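Local coordinates for glutathione S-transferase enzyme with thioredoxin-like domain (PDB 4MF7), which probably catalyses the conjugation of glutathione to electrophilic substrates, as a dimeric glutathione S-transferase with a thioredoxin-like domain, at residues E61-P66 against T123-P128; I115-A120 against Y201-I206. One frame throughout, in Å; residues are numbered along the deposited sequence.

How the contacts relate
The two contacts, whose centres lie about 8 Å apart, illustrate how a glutathione transferase seats its thioredoxin-like domain against its helical domain: contact 2 is the join itself, and contact 1 lies beside it on the connecting loop. Contact 1 is at the surface, where the end of helix 53-63 meets the loop following helix 112-123; contact 2 is buried and joins helix 112-123 to the start of helix 203-215. Their segments alternate along the chain, and two probable hydrogen bonds tie them: Phe126 O to Ile203 N at 2.9 Å, and Glu62 OE2 to Tyr201 OH at 2.7 Å, the latter a weak one. Met59 of helix 53-63 touches Leu116, Ile203 and Ile206 of contact 2.

Contact 1. Residues E61-P66 against T123-P128; sequences EETGLP and TGQFLP
Phe126 reaches from the loop after helix 112-123 to the last turn of helix 53-63, and its ring is one of two apolar links between them. Followed outward from CB, the side chain turns at chi1 -57°, with CG anti to the carbonyl carbon, sending the ring toward the helix. CD2 passes Thr63 CG2, which sits at the ring edge and lies 3.7 Å from CE2. CE2 and CZ both meet Glu62 CB at 3.5 Å, while Glu62 O lies in the ring plane at the edge. The Glu62 chain bends at chi2 (-79°), leaving OE1 4.0 Å from Phe126 CZ and the carboxylate plane turned 63° from the ring; OE1 makes a salt bridge to Arg243.

The extended Gln125 side chain carries its amide to the helix end: NE2 gives a weak hydrogen bond to Thr63 O at 3.3 Å, and a water donates to Gln125 OE1 at 2.6 Å and, weakly, to Glu62 O. Thr123 completes the second link, its CG2 3.7 Å from Leu65 CD1 and close to the Thr63 methyl. Its OG1 accepts from Gln125 N in an ST turn and donates to backbone Leu119 O. A glycine here would probably open a gap beside Leu65 and Thr63 and leave Gln125 N without its side-chain acceptor. Carbon contacts thus predominate; the one direct hydrogen bond is weak and supplemented by a water.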
ATOM      1  N   GLU A  61       2.515  11.070 -17.000  1.00 30.25           N
ATOM      2  CA  GLU A  61       2.952  12.361 -17.555  1.00 31.00           C
ATOM      3  C   GLU A  61       4.391  12.675 -17.177  1.00 38.73           C
ATOM      4  O   GLU A  61       5.173  13.124 -18.021  1.00 31.67           O
ATOM      5  CB  GLU A  61       2.024  13.486 -17.085  1.00 27.12           C
ATOM      6  CG  GLU A  61       0.612  13.387 -17.635  1.00 28.08           C
ATOM      7  CD  GLU A  61       0.506  13.747 -19.124  1.00 30.41           C
ATOM      8  OE1 GLU A  61       1.423  14.409 -19.611  1.00 31.27           O
ATOM      9  OE2 GLU A  61      -0.451  13.315 -19.795  1.00 30.99           O
ATOM     10  N   GLU A  62       4.766  12.421 -15.922  1.00 29.76           N
ATOM     11  CA  GLU A  62       6.135  12.693 -15.454  1.00 28.87           C
ATOM     12  C   GLU A  62       7.203  11.904 -16.184  1.00 28.31           C
ATOM     13  O   GLU A  62       8.265  12.462 -16.531  1.00 32.54           O
ATOM     14  CB  GLU A  62       6.294  12.456 -13.947  1.00 30.01           C
ATOM     15  CG  GLU A  62       5.581  13.484 -13.081  1.00 32.65           C
ATOM     16  CD  GLU A  62       6.304  14.794 -12.946  1.00 32.91           C
ATOM     17  OE1 GLU A  62       7.306  15.056 -13.665  1.00 34.12           O
ATOM     18  OE2 GLU A  62       5.843  15.584 -12.114  1.00 30.77           O
ATOM     19  N   THR A  63       6.942  10.627 -16.401  1.00 30.16           N
ATOM     20  CA  THR A  63       7.893   9.757 -17.087  1.00 30.79           C
ATOM     21  C   THR A  63       7.951   9.995 -18.602  1.00 35.67           C
ATOM     22  O   THR A  63       8.898   9.569 -19.233  1.00 31.42           O
ATOM     23  CB  THR A  63       7.597   8.274 -16.901  1.00 33.35           C
ATOM     24  OG1 THR A  63       6.314   7.932 -17.436  1.00 30.31           O
ATOM     25  CG2 THR A  63       7.726   7.863 -15.410  1.00 33.30           C
ATOM     26  N   GLY A  64       6.914  10.606 -19.165  1.00 34.60           N
ATOM     27  CA  GLY A  64       6.822  10.814 -20.624  1.00 41.79           C
ATOM     28  C   GLY A  64       6.416   9.565 -21.402  1.00 39.02           C
ATOM     29  O   GLY A  64       6.419   9.558 -22.638  1.00 35.36           O
ATOM     30  N   LEU A  65       6.002   8.508 -20.697  1.00 29.69           N
ATOM     31  CA  LEU A  65       5.564   7.289 -21.366  1.00 27.90           C
ATOM     32  C   LEU A  65       4.319   7.546 -22.203  1.00 33.41           C
ATOM     33  O   LEU A  65       3.386   8.182 -21.716  1.00 31.35           O
ATOM     34  CB  LEU A  65       5.258   6.163 -20.361  1.00 34.02           C
ATOM     35  CG  LEU A  65       6.454   5.463 -19.712  1.00 39.87           C
ATOM     36  CD1 LEU A  65       5.971   4.637 -18.513  1.00 33.93           C
ATOM     37  CD2 LEU A  65       7.204   4.601 -20.726  1.00 36.34           C
ATOM     38  N   PRO A  66       4.269   7.006 -23.444  1.00 31.44           N
ATOM     39  CA  PRO A  66       3.002   7.051 -24.153  1.00 33.64           C
ATOM     40  C   PRO A  66       1.895   6.262 -23.451  1.00 34.22           C
ATOM     41  O   PRO A  66       2.115   5.148 -22.968  1.00 31.81           O
ATOM     42  CB  PRO A  66       3.334   6.435 -25.521  1.00 33.47           C
ATOM     43  CG  PRO A  66       4.817   6.645 -25.668  1.00 41.67           C
ATOM     44  CD  PRO A  66       5.333   6.411 -24.279  1.00 37.48           C
ATOM     45  N   THR A 123      10.991   2.725 -16.042  1.00 30.84           N
ATOM     46  CA  THR A 123      11.613   3.926 -16.573  1.00 35.87           C
ATOM     47  C   THR A 123      12.935   4.282 -15.942  1.00 36.30           C
ATOM     48  O   THR A 123      13.663   5.114 -16.464  1.00 35.81           O
ATOM     49  CB  THR A 123      10.665   5.141 -16.414  1.00 32.72           C
ATOM     50  OG1 THR A 123      10.437   5.393 -15.022  1.00 29.92           O
ATOM     51  CG2 THR A 123       9.372   4.894 -17.122  1.00 34.92           C
ATOM     52  N   GLY A 124      13.261   3.686 -14.797  1.00 33.82           N
ATOM     53  CA  GLY A 124      14.391   4.129 -14.018  1.00 29.09           C
ATOM     54  C   GLY A 124      14.324   5.542 -13.494  1.00 35.69           C
ATOM     55  O   GLY A 124      15.355   6.130 -13.201  1.00 35.55           O
ATOM     56  N   GLN A 125      13.103   6.081 -13.370  1.00 31.33           N
ATOM     57  CA  GLN A 125      12.857   7.444 -12.925  1.00 31.02           C
ATOM     58  C   GLN A 125      12.042   7.466 -11.593  1.00 29.96           C
ATOM     59  O   GLN A 125      11.259   6.560 -11.343  1.00 29.42           O
ATOM     60  CB  GLN A 125      12.072   8.226 -14.020  1.00 37.96           C
ATOM     61  CG  GLN A 125      12.763   8.370 -15.404  1.00 35.28           C
ATOM     62  CD  GLN A 125      11.879   9.168 -16.397  1.00 32.72           C
ATOM     63  OE1 GLN A 125      11.453  10.276 -16.085  1.00 41.63           O
ATOM     64  NE2 GLN A 125      11.566   8.584 -17.551  1.00 42.58           N
ATOM     65  N   PHE A 126      12.267   8.502 -10.794  1.00 27.35           N
ATOM     66  CA  PHE A 126      11.413   8.923  -9.649  1.00 26.49           C
ATOM     67  C   PHE A 126      11.576   8.026  -8.414  1.00 34.53           C
ATOM     68  O   PHE A 126      10.674   7.936  -7.577  1.00 27.53           O
ATOM     69  CB  PHE A 126       9.950   9.095 -10.087  1.00 31.14           C
ATOM     70  CG  PHE A 126       9.807  10.072 -11.221  1.00 28.94           C
ATOM     71  CD1 PHE A 126      10.218  11.381 -11.034  1.00 28.77           C
ATOM     72  CD2 PHE A 126       9.338   9.683 -12.452  1.00 35.80           C
ATOM     73  CE1 PHE A 126      10.126  12.303 -12.075  1.00 33.82           C
ATOM     74  CE2 PHE A 126       9.271  10.597 -13.518  1.00 32.52           C
ATOM     75  CZ  PHE A 126       9.659  11.902 -13.305  1.00 31.62           C
ATOM     76  N   LEU A 127      12.744   7.384  -8.314  1.00 29.86           N
ATOM     77  CA  LEU A 127      13.198   6.771  -7.061  1.00 27.13           C
ATOM     78  C   LEU A 127      14.598   7.300  -6.713  1.00 37.57           C
ATOM     79  O   LEU A 127      15.397   7.581  -7.633  1.00 36.71           O
ATOM     80  CB  LEU A 127      13.252   5.266  -7.178  1.00 32.15           C
ATOM     81  CG  LEU A 127      11.945   4.515  -6.992  1.00 34.03           C
ATOM     82  CD1 LEU A 127      12.146   3.033  -7.283  1.00 37.74           C
ATOM     83  CD2 LEU A 127      11.399   4.713  -5.583  1.00 35.73           C
ATOM     84  N   PRO A 128      14.912   7.435  -5.417  1.00 32.92           N
ATOM     85  CA  PRO A 128      16.285   7.834  -5.066  1.00 35.79           C
ATOM     86  C   PRO A 128      17.289   6.786  -5.534  1.00 41.56           C
ATOM     87  O   PRO A 128      16.905   5.657  -5.871  1.00 35.69           O
ATOM     88  CB  PRO A 128      16.244   7.942  -3.534  1.00 37.27           C
ATOM     89  CG  PRO A 128      14.792   8.119  -3.218  1.00 35.71           C
ATOM     90  CD  PRO A 128      14.106   7.253  -4.199  1.00 30.48           C
TER
HETATM   91  O   HOH W   1      11.343  12.225 -17.844  1.00 45.91           O

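Contact 2. Residues I115-A120 against Y201-I206; sequences ILQYLA and YTIADI
Ile203 faces Leu116 and Ala120 across an interface of apolar side chains, with no hydrogen bond, between helix 112-123 and the first turn of helix 203-215. The Ile203 methyl CG2 lies 4.2 Å from Leu116 CB and an equal 4.2 Å from Ala120 CB, so a single branch touches two residues one helical turn apart. The other branch takes the position between backbone N and carbonyl carbon (chi1 61°), which carries CD1 to 4.3 Å from Gln117 CG. Leu116 divides its two methyls: CD1 approaches Ile203 O, and its side chain crosses that of Ile206 obliquely, CD2 meeting Ile206 CG2 at 4.1 Å.

Behind this first shell, a capping box fixes the start of the helix that bears both isoleucines. Thr202 OG1, at the N-cap, accepts from Ala204 N at 3.1 Å, and Asp205 OD2 accepts from Thr202 N at 3.0 Å in a nearly straight bond of 171°, consistent with the N-capping box of the corresponding helix in other glutathione transferases. The other carboxylate oxygen, Asp205 OD1, is held by Trp236 NE1 and Ile196 N. Farther out, Thr137 of helix 131-138 touches Ile203, and Tyr118 packs edge-to-face on Trp135 of the second subunit, placing helix 112-123 near the dimer interface. The chemistry is therefore divided: dispersion contacts join the helices, while buried polar groups are satisfied in the cap and by Trp236 and Ile196.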
ATOM      1  N   ILE A 115       1.457   0.085  -9.142  1.00 24.14           N
ATOM      2  CA  ILE A 115       1.600   0.694 -10.462  1.00 25.61           C
ATOM      3  C   ILE A 115       2.728   1.707 -10.456  1.00 25.32           C
ATOM      4  O   ILE A 115       3.518   1.768 -11.418  1.00 26.59           O
ATOM      5  CB  ILE A 115       0.265   1.308 -10.989  1.00 24.13           C
ATOM      6  CG1 ILE A 115      -0.787   0.235 -11.308  1.00 24.31           C
ATOM      7  CG2 ILE A 115       0.536   2.139 -12.267  1.00 26.49           C
ATOM      8  CD1 ILE A 115      -2.189   0.769 -11.385  1.00 24.20           C
ATOM      9  N   LEU A 116       2.783   2.569  -9.427  1.00 23.45           N
ATOM     10  CA  LEU A 116       3.826   3.559  -9.298  1.00 23.79           C
ATOM     11  C   LEU A 116       5.186   2.898  -9.223  1.00 30.89           C
ATOM     12  O   LEU A 116       6.112   3.320  -9.885  1.00 25.74           O
ATOM     13  CB  LEU A 116       3.626   4.482  -8.095  1.00 25.97           C
ATOM     14  CG  LEU A 116       2.477   5.499  -8.128  1.00 29.81           C
ATOM     15  CD1 LEU A 116       2.458   6.358  -6.868  1.00 29.71           C
ATOM     16  CD2 LEU A 116       2.569   6.369  -9.349  1.00 35.87           C
ATOM     17  N   GLN A 117       5.301   1.836  -8.435  1.00 24.08           N
ATOM     18  CA  GLN A 117       6.573   1.128  -8.392  1.00 25.61           C
ATOM     19  C   GLN A 117       6.955   0.512  -9.728  1.00 24.92           C
ATOM     20  O   GLN A 117       8.123   0.613 -10.129  1.00 27.65           O
ATOM     21  CB  GLN A 117       6.559   0.025  -7.344  1.00 24.25           C
ATOM     22  CG  GLN A 117       6.520   0.548  -5.932  1.00 24.39           C
ATOM     23  CD  GLN A 117       6.669  -0.582  -4.927  1.00 31.04           C
ATOM     24  OE1 GLN A 117       7.718  -1.231  -4.870  1.00 30.08           O
ATOM     25  NE2 GLN A 117       5.638  -0.819  -4.140  1.00 25.91           N
ATOM     26  N   TYR A 118       6.002  -0.146 -10.372  1.00 25.48           N
ATOM     27  CA  TYR A 118       6.192  -0.757 -11.682  1.00 25.01           C
ATOM     28  C   TYR A 118       6.700   0.263 -12.710  1.00 27.23           C
ATOM     29  O   TYR A 118       7.705   0.011 -13.420  1.00 26.43           O
ATOM     30  CB  TYR A 118       4.910  -1.399 -12.192  1.00 27.63           C
ATOM     31  CG  TYR A 118       5.019  -1.842 -13.633  1.00 27.44           C
ATOM     32  CD1 TYR A 118       5.760  -2.957 -13.971  1.00 32.28           C
ATOM     33  CD2 TYR A 118       4.442  -1.098 -14.663  1.00 29.55           C
ATOM     34  CE1 TYR A 118       5.901  -3.347 -15.281  1.00 34.92           C
ATOM     35  CE2 TYR A 118       4.563  -1.492 -15.985  1.00 32.30           C
ATOM     36  CZ  TYR A 118       5.317  -2.606 -16.284  1.00 40.19           C
ATOM     37  OH  TYR A 118       5.464  -3.030 -17.582  1.00 33.32           O
ATOM     38  N   LEU A 119       6.023   1.406 -12.781  1.00 28.63           N
ATOM     39  CA  LEU A 119       6.431   2.472 -13.701  1.00 31.72           C
ATOM     40  C   LEU A 119       7.791   3.109 -13.356  1.00 28.16           C
ATOM     41  O   LEU A 119       8.541   3.447 -14.245  1.00 30.61           O
ATOM     42  CB  LEU A 119       5.328   3.535 -13.830  1.00 26.99           C
ATOM     43  CG  LEU A 119       3.996   3.081 -14.417  1.00 26.37           C
ATOM     44  CD1 LEU A 119       2.997   4.208 -14.356  1.00 27.23           C
ATOM     45  CD2 LEU A 119       4.096   2.520 -15.841  1.00 32.36           C
ATOM     46  N   ALA A 120       8.133   3.237 -12.071  1.00 25.18           N
ATOM     47  CA  ALA A 120       9.425   3.724 -11.649  1.00 27.37           C
ATOM     48  C   ALA A 120      10.533   2.787 -12.126  1.00 27.99           C
ATOM     49  O   ALA A 120      11.570   3.232 -12.609  1.00 30.41           O
ATOM     50  CB  ALA A 120       9.498   3.892 -10.137  1.00 26.29           C
ATOM     51  N   TYR A 201      12.806  14.416  -6.188  1.00 29.21           N
ATOM     52  CA  TYR A 201      11.375  14.281  -6.458  1.00 32.49           C
ATOM     53  C   TYR A 201      11.088  12.849  -6.846  1.00 28.39           C
ATOM     54  O   TYR A 201      11.711  12.272  -7.774  1.00 29.42           O
ATOM     55  CB  TYR A 201      10.946  15.259  -7.550  1.00 30.50           C
ATOM     56  CG  TYR A 201       9.520  15.196  -8.020  1.00 27.18           C
ATOM     57  CD1 TYR A 201       8.540  15.876  -7.357  1.00 28.98           C
ATOM     58  CD2 TYR A 201       9.173  14.525  -9.200  1.00 29.92           C
ATOM     59  CE1 TYR A 201       7.235  15.893  -7.809  1.00 27.25           C
ATOM     60  CE2 TYR A 201       7.870  14.517  -9.652  1.00 27.74           C
ATOM     61  CZ  TYR A 201       6.899  15.211  -8.957  1.00 27.61           C
ATOM     62  OH  TYR A 201       5.608  15.245  -9.409  1.00 30.14           O
ATOM     63  N   THR A 202      10.132  12.236  -6.139  1.00 29.89           N
ATOM     64  CA  THR A 202       9.923  10.806  -6.273  1.00 29.07           C
ATOM     65  C   THR A 202       8.460  10.415  -6.369  1.00 28.23           C
ATOM     66  O   THR A 202       7.569  11.254  -6.244  1.00 24.76           O
ATOM     67  CB  THR A 202      10.524  10.010  -5.063  1.00 26.43           C
ATOM     68  OG1 THR A 202       9.805  10.324  -3.867  1.00 27.74           O
ATOM     69  CG2 THR A 202      12.046  10.264  -4.877  1.00 28.03           C
ATOM     70  N   ILE A 203       8.225   9.125  -6.569  1.00 27.15           N
ATOM     71  CA  ILE A 203       6.886   8.561  -6.461  1.00 26.87           C
ATOM     72  C   ILE A 203       6.175   8.884  -5.126  1.00 21.74           C
ATOM     73  O   ILE A 203       4.935   8.869  -5.073  1.00 26.31           O
ATOM     74  CB  ILE A 203       6.819   7.054  -6.806  1.00 26.23           C
ATOM     75  CG1 ILE A 203       7.681   6.171  -5.864  1.00 24.71           C
ATOM     76  CG2 ILE A 203       7.120   6.808  -8.245  1.00 30.83           C
ATOM     77  CD1 ILE A 203       7.528   4.684  -6.140  1.00 28.14           C
ATOM     78  N   ALA A 204       6.924   9.201  -4.064  1.00 24.33           N
ATOM     79  CA  ALA A 204       6.310   9.670  -2.796  1.00 24.51           C
ATOM     80  C   ALA A 204       5.513  10.974  -2.966  1.00 26.95           C
ATOM     81  O   ALA A 204       4.408  11.085  -2.476  1.00 24.46           O
ATOM     82  CB  ALA A 204       7.340   9.823  -1.689  1.00 24.92           C
ATOM     83  N   ASP A 205       6.102  11.967  -3.636  1.00 25.39           N
ATOM     84  CA  ASP A 205       5.409  13.234  -3.946  1.00 25.60           C
ATOM     85  C   ASP A 205       4.253  13.006  -4.935  1.00 26.41           C
ATOM     86  O   ASP A 205       3.136  13.527  -4.749  1.00 27.77           O
ATOM     87  CB  ASP A 205       6.396  14.257  -4.493  1.00 26.75           C
ATOM     88  CG  ASP A 205       7.633  14.367  -3.619  1.00 24.87           C
ATOM     89  OD1 ASP A 205       7.552  14.998  -2.531  1.00 26.09           O
ATOM     90  OD2 ASP A 205       8.646  13.782  -4.041  1.00 28.06           O
ATOM     91  N   ILE A 206       4.516  12.176  -5.945  1.00 26.48           N
ATOM     92  CA  ILE A 206       3.528  11.852  -6.969  1.00 29.60           C
ATOM     93  C   ILE A 206       2.326  11.170  -6.322  1.00 28.92           C
ATOM     94  O   ILE A 206       1.205  11.384  -6.744  1.00 27.76           O
ATOM     95  CB  ILE A 206       4.163  11.022  -8.111  1.00 26.06           C
ATOM     96  CG1 ILE A 206       5.231  11.860  -8.838  1.00 26.39           C
ATOM     97  CG2 ILE A 206       3.137  10.438  -9.074  1.00 26.42           C
ATOM     98  CD1 ILE A 206       6.108  11.038  -9.764  1.00 27.29           C
TER